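Side-chain contacts in VMB-1 (Vibrio alginolyticus, PDB 6JV4), which is a subclass B1 metallo-beta-lactamase that probably uses zinc to hydrolyse the ring of beta-lactam antibiotics: residues His82-Ala87 / Leu173-Asp178; Phe138-Gly143 / Gly162-Ser167. All blocks are in the same frame, centred on the assembly; numbering follows the deposited sequence.

Contact 1 (His82-Ala87 / Leu173-Asp178); sequences HFHEDA and LGYTGD. With ZN (zinc ion), chain E; ZN (zinc ion), chain F.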
loop_
_atom_site.group_PDB
_atom_site.type_symbol
_atom_site.label_atom_id
_atom_site.label_comp_id
_atom_site.label_asym_id
_atom_site.label_seq_id
_atom_site.Cartn_x
_atom_site.Cartn_y
_atom_site.Cartn_z
ATOM N N HIS A 82 -4.148 -2.206 -3.588
ATOM C CA HIS A 82 -4.592 -3.301 -4.479
ATOM C C HIS A 82 -5.756 -4.043 -3.847
ATOM O O HIS A 82 -6.143 -3.671 -2.753
ATOM C CB HIS A 82 -3.483 -4.233 -4.925
ATOM C CG HIS A 82 -2.930 -5.172 -3.926
ATOM N ND1 HIS A 82 -2.140 -4.746 -2.900
ATOM C CD2 HIS A 82 -2.970 -6.527 -3.852
ATOM C CE1 HIS A 82 -1.699 -5.802 -2.220
ATOM N NE2 HIS A 82 -2.247 -6.905 -2.758
ATOM N N PHE A 83 -6.374 -4.941 -4.608
ATOM C CA PHE A 83 -7.689 -5.500 -4.206
ATOM C C PHE A 83 -7.552 -6.564 -3.116
ATOM O O PHE A 83 -8.608 -6.928 -2.549
ATOM C CB PHE A 83 -8.446 -6.049 -5.417
ATOM C CG PHE A 83 -8.001 -7.393 -5.910
ATOM C CD1 PHE A 83 -6.869 -7.514 -6.687
ATOM C CD2 PHE A 83 -8.734 -8.546 -5.610
ATOM C CE1 PHE A 83 -6.471 -8.747 -7.190
ATOM C CE2 PHE A 83 -8.318 -9.769 -6.105
ATOM C CZ PHE A 83 -7.233 -9.862 -6.928
ATOM N N HIS A 84 -6.354 -7.090 -2.838
ATOM C CA HIS A 84 -6.177 -8.144 -1.803
ATOM C C HIS A 84 -6.536 -7.582 -0.409
ATOM O O HIS A 84 -6.425 -6.370 -0.148
ATOM C CB HIS A 84 -4.774 -8.746 -1.832
ATOM C CG HIS A 84 -4.456 -9.580 -3.016
ATOM N ND1 HIS A 84 -3.160 -9.854 -3.380
ATOM C CD2 HIS A 84 -5.233 -10.201 -3.923
ATOM C CE1 HIS A 84 -3.148 -10.636 -4.441
ATOM N NE2 HIS A 84 -4.423 -10.873 -4.797
ATOM N N GLU A 85 -6.807 -8.479 0.554
ATOM C CA GLU A 85 -7.262 -8.138 1.923
ATOM C C GLU A 85 -6.181 -7.413 2.732
ATOM O O GLU A 85 -6.548 -6.611 3.574
ATOM C CB GLU A 85 -7.655 -9.426 2.661
ATOM C CG GLU A 85 -8.251 -9.187 4.030
ATOM C CD GLU A 85 -8.263 -10.432 4.909
ATOM O OE1 GLU A 85 -8.019 -11.552 4.378
ATOM O OE2 GLU A 85 -8.524 -10.280 6.102
ATOM N N ASP A 86 -4.889 -7.633 2.491
ATOM C CA ASP A 86 -3.864 -6.880 3.258
ATOM C C ASP A 86 -3.870 -5.376 2.925
ATOM O O ASP A 86 -3.292 -4.574 3.689
ATOM C CB ASP A 86 -2.465 -7.478 3.093
ATOM C CG ASP A 86 -1.928 -7.550 1.694
ATOM O OD1 ASP A 86 -2.726 -7.480 0.711
ATOM O OD2 ASP A 86 -0.693 -7.724 1.579
ATOM N N ALA A 87 -4.394 -4.990 1.754
ATOM C CA ALA A 87 -4.436 -3.582 1.339
ATOM C C ALA A 87 -5.833 -3.016 1.558
ATOM O O ALA A 87 -5.898 -1.847 1.934
ATOM C CB ALA A 87 -3.990 -3.450 -0.090
ATOM N N LEU A 173 8.924 -13.808 -5.114
ATOM C CA LEU A 173 7.870 -12.784 -5.314
ATOM C C LEU A 173 6.715 -12.980 -4.343
ATOM O O LEU A 173 5.834 -12.154 -4.330
ATOM C CB LEU A 173 7.381 -12.848 -6.753
ATOM C CG LEU A 173 8.402 -12.405 -7.816
ATOM C CD1 LEU A 173 7.862 -12.721 -9.171
ATOM C CD2 LEU A 173 8.759 -10.917 -7.661
ATOM N N GLY A 174 6.725 -14.016 -3.507
ATOM C CA GLY A 174 5.555 -14.296 -2.677
ATOM C C GLY A 174 4.393 -14.763 -3.524
ATOM O O GLY A 174 4.602 -15.519 -4.484
ATOM N N TYR A 175 3.183 -14.364 -3.133
ATOM C CA TYR A 175 1.975 -14.934 -3.762
ATOM C C TYR A 175 1.844 -14.405 -5.190
ATOM O O TYR A 175 1.687 -13.178 -5.391
ATOM C CB TYR A 175 0.721 -14.590 -2.976
ATOM C CG TYR A 175 -0.521 -15.082 -3.654
ATOM C CD1 TYR A 175 -0.730 -16.433 -3.817
ATOM C CD2 TYR A 175 -1.449 -14.208 -4.187
ATOM C CE1 TYR A 175 -1.893 -16.894 -4.399
ATOM C CE2 TYR A 175 -2.606 -14.646 -4.790
ATOM C CZ TYR A 175 -2.847 -16.002 -4.879
ATOM O OH TYR A 175 -3.959 -16.465 -5.514
ATOM N N THR A 176 1.855 -15.305 -6.169
ATOM C CA THR A 176 1.810 -14.897 -7.591
ATOM C C THR A 176 0.549 -15.365 -8.276
ATOM O O THR A 176 0.466 -15.173 -9.507
ATOM C CB THR A 176 3.055 -15.355 -8.363
ATOM O OG1 THR A 176 3.124 -16.772 -8.266
ATOM C CG2 THR A 176 4.319 -14.711 -7.849
ATOM N N GLY A 177 -0.455 -15.835 -7.513
ATOM C CA GLY A 177 -1.707 -16.320 -8.122
ATOM C C GLY A 177 -2.368 -15.289 -8.983
ATOM O O GLY A 177 -3.074 -15.653 -9.928
ATOM N N ASP A 178 -2.264 -13.999 -8.619
ATOM C CA ASP A 178 -2.925 -12.900 -9.333
ATOM C C ASP A 178 -1.886 -12.000 -10.001
ATOM O O ASP A 178 -2.278 -10.941 -10.551
ATOM C CB ASP A 178 -3.790 -12.074 -8.368
ATOM C CG ASP A 178 -4.962 -12.881 -7.818
ATOM O OD1 ASP A 178 -5.579 -13.578 -8.651
ATOM O OD2 ASP A 178 -5.247 -12.760 -6.623
HETATM ZN ZN ZN E . -1.559 -8.913 -2.655
HETATM ZN ZN ZN F . 0.662 -8.535 0.237
#
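A polar, second-shell contact at the surface next to the dinuclear zinc site joins His84, with its neighbour Phe83, to Asp178 and Tyr175 of the loop between strand 158-162 and helix 184-194. Segment 82-87 carries the HxHxD signature of the metallo-beta-lactamase fold: His82, His84 and Asp86 all bind metal, and His84 is also the N-cap of the short helix 85-88.

The evidence centres on the two nitrogens of His84. ND1 holds one zinc ion at 2.0 Å, alongside NE2 of His82 and His144 from the loop between strands 135-138 and 150-153. NE2 donates to OD2 of Asp178 over 2.8 Å; the bond is nearly straight, 166° at the hydrogen, and lies close to the imidazole plane. OD2 receives it through its anti lone pair. With CG anti to its own carbonyl carbon (chi1 -69°), His84 extends toward the loop, and the two bonds together should restrict rotation about CB-CG, consistent with Asp178 orienting a metal ligand as a second-shell residue.

Two aromatic rings lie against this pair. CD2 of His84 lies 3.6 Å above the plane of the Phe83 ring, offset toward its rim, while Phe83 also packs on helix 105-113. CE1 of His84 lies near the plane of the Tyr175 ring, at its edge, 4.0 Å from CD2 of Tyr175; the two rings are oblique, their planes 58° apart. On one face of that tyrosine ring, above its centre, sits the backbone N of Gly177. CZ of Phe83 also comes within 3.5 Å of OD2 of Asp178.

Contact 2 (Phe138-Gly143 / Gly162-Ser167); sequences FYPGAG and GCFVKS. With ZN (zinc ion), chain F.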
loop_
_atom_site.group_PDB
_atom_site.type_symbol
_atom_site.label_atom_id
_atom_site.label_comp_id
_atom_site.label_asym_id
_atom_site.label_seq_id
_atom_site.Cartn_x
_atom_site.Cartn_y
_atom_site.Cartn_z
ATOM N N PHE A 138 0.267 6.711 -8.414
ATOM C CA PHE A 138 0.773 6.379 -9.752
ATOM C C PHE A 138 0.466 4.916 -10.043
ATOM O O PHE A 138 0.816 4.066 -9.233
ATOM C CB PHE A 138 2.268 6.618 -9.888
ATOM C CG PHE A 138 2.850 6.219 -11.217
ATOM C CD1 PHE A 138 2.451 6.831 -12.396
ATOM C CD2 PHE A 138 3.843 5.271 -11.312
ATOM C CE1 PHE A 138 3.016 6.484 -13.617
ATOM C CE2 PHE A 138 4.447 4.960 -12.513
ATOM C CZ PHE A 138 4.024 5.553 -13.689
ATOM N N TYR A 139 -0.192 4.648 -11.166
ATOM C CA TYR A 139 -0.384 3.265 -11.655
ATOM C C TYR A 139 0.726 2.920 -12.641
ATOM O O TYR A 139 0.731 3.450 -13.776
ATOM C CB TYR A 139 -1.722 3.114 -12.376
ATOM C CG TYR A 139 -1.905 1.715 -12.900
ATOM C CD1 TYR A 139 -1.867 0.606 -12.076
ATOM C CD2 TYR A 139 -2.114 1.503 -14.256
ATOM C CE1 TYR A 139 -2.048 -0.678 -12.571
ATOM C CE2 TYR A 139 -2.250 0.228 -14.770
ATOM C CZ TYR A 139 -2.214 -0.882 -13.936
ATOM O OH TYR A 139 -2.338 -2.136 -14.506
ATOM N N PRO A 140 1.644 1.990 -12.289
ATOM C CA PRO A 140 2.798 1.686 -13.153
ATOM C C PRO A 140 2.539 0.590 -14.197
ATOM O O PRO A 140 3.370 0.327 -15.040
ATOM C CB PRO A 140 3.807 1.235 -12.083
ATOM C CG PRO A 140 2.973 0.452 -11.127
ATOM C CD PRO A 140 1.741 1.308 -10.988
ATOM N N GLY A 141 1.395 -0.086 -14.078
ATOM C CA GLY A 141 1.110 -1.311 -14.813
ATOM C C GLY A 141 1.057 -2.518 -13.893
ATOM O O GLY A 141 1.320 -2.399 -12.681
ATOM N N ALA A 142 0.765 -3.683 -14.462
ATOM C CA ALA A 142 0.614 -4.914 -13.648
ATOM C C ALA A 142 1.933 -5.358 -13.021
ATOM O O ALA A 142 3.038 -5.149 -13.622
ATOM C CB ALA A 142 0.014 -5.959 -14.543
ATOM N N GLY A 143 1.843 -6.018 -11.874
ATOM C CA GLY A 143 2.996 -6.696 -11.260
ATOM C C GLY A 143 2.509 -7.748 -10.301
ATOM O O GLY A 143 2.094 -8.837 -10.731
ATOM N N GLY A 162 3.794 -0.742 -1.642
ATOM C CA GLY A 162 2.798 -1.781 -1.415
ATOM C C GLY A 162 3.296 -3.121 -1.894
ATOM O O GLY A 162 4.542 -3.346 -1.981
ATOM N N CYS A 163 2.398 -4.026 -2.237
ATOM C CA CYS A 163 2.834 -5.398 -2.565
ATOM C C CYS A 163 3.500 -5.516 -3.931
ATOM O O CYS A 163 4.061 -6.568 -4.216
ATOM C CB CYS A 163 1.698 -6.373 -2.373
ATOM S SG CYS A 163 1.288 -6.434 -0.604
ATOM N N PHE A 164 3.481 -4.451 -4.743
ATOM C CA PHE A 164 4.270 -4.335 -5.975
ATOM C C PHE A 164 5.765 -4.321 -5.675
ATOM O O PHE A 164 6.562 -4.616 -6.645
ATOM C CB PHE A 164 3.861 -3.025 -6.631
ATOM C CG PHE A 164 4.499 -2.693 -7.950
ATOM C CD1 PHE A 164 4.141 -3.387 -9.094
ATOM C CD2 PHE A 164 5.409 -1.649 -8.042
ATOM C CE1 PHE A 164 4.691 -3.064 -10.319
ATOM C CE2 PHE A 164 6.013 -1.382 -9.262
ATOM C CZ PHE A 164 5.625 -2.055 -10.403
ATOM N N VAL A 165 6.165 -3.941 -4.465
ATOM C CA VAL A 165 7.616 -3.891 -4.096
ATOM C C VAL A 165 7.884 -4.931 -3.003
ATOM O O VAL A 165 7.201 -4.939 -1.965
ATOM C CB VAL A 165 8.061 -2.486 -3.666
ATOM C CG1 VAL A 165 9.526 -2.450 -3.265
ATOM C CG2 VAL A 165 7.726 -1.477 -4.762
ATOM N N LYS A 166 8.884 -5.784 -3.251
ATOM C CA LYS A 166 9.325 -6.776 -2.245
ATOM C C LYS A 166 10.425 -6.148 -1.385
ATOM O O LYS A 166 11.089 -5.195 -1.798
ATOM C CB LYS A 166 9.863 -8.031 -2.949
ATOM C CG LYS A 166 8.920 -8.664 -3.959
ATOM C CD LYS A 166 7.552 -9.013 -3.383
ATOM C CE LYS A 166 7.553 -10.126 -2.363
ATOM N NZ LYS A 166 6.160 -10.501 -1.987
ATOM N N SER A 167 10.653 -6.729 -0.228
ATOM C CA SER A 167 11.749 -6.278 0.635
ATOM C C SER A 167 13.068 -6.755 0.037
ATOM O O SER A 167 13.111 -7.698 -0.742
ATOM C CB SER A 167 11.586 -6.767 2.054
ATOM O OG SER A 167 11.863 -8.159 2.113
HETATM ZN ZN ZN F . 0.662 -8.535 0.237
#
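Every touch that segment 162-167 makes on segment 138-143 comes from one side chain, Phe164, and it meets one side chain, that of Pro140, and the backbone of Gly141 to Gly143; no hydrogen bond crosses. The proline contact is a CH-pi interaction. CG of Pro140 stands over a face of the phenyl ring, 4.0 Å from its centroid and 22° off the normal, displaced toward CZ, which it approaches to 3.7 Å. At the ring's edge, near its plane, CA of Gly143 lies 4.1 Å from CE1 of Phe164, and the carbonyl O of Ala142 borders the same edge.

In the metallo-beta-lactamase fold one segment runs into a zinc ligand, His144, directly after Gly143, and the other contains one, Cys163, whose SG binds the second zinc ion at 2.4 Å. Phe164 and Cys163 are the middle residues of a type I turn, closed by Val165 N bonding to Gly162 O. Within that turn CG of Phe164 is anti to its backbone N (chi1 -178°), carrying the ring across to Pro140 while SG of Cys163 goes to the metal. Helix 184-194 supplies further cover, with Trp184 stacked on the phenyl ring and its NE1 donating to the carbonyl O of Phe164.

How the contacts relate
The centres of contact 1 and contact 2 lie about 10 Å apart, contact 1 at the zinc site and contact 2 packed beside it. Along the chain contact 2 is nested within contact 1: segment 82-87 comes first, then 138-143, 162-167 and 173-178, the last two in the single long loop between strand 158-162 and helix 184-194. That loop is tied to itself where NZ of Lys166 lies 2.9 Å from O of Leu173, a probable hydrogen bond. The contacts also share a metal ion, since Asp86 and Cys163 bind the same zinc, which His205 also binds. One loop thus packs against segment 82-87, which carries zinc ligands, and against segment 138-143, which leads into another.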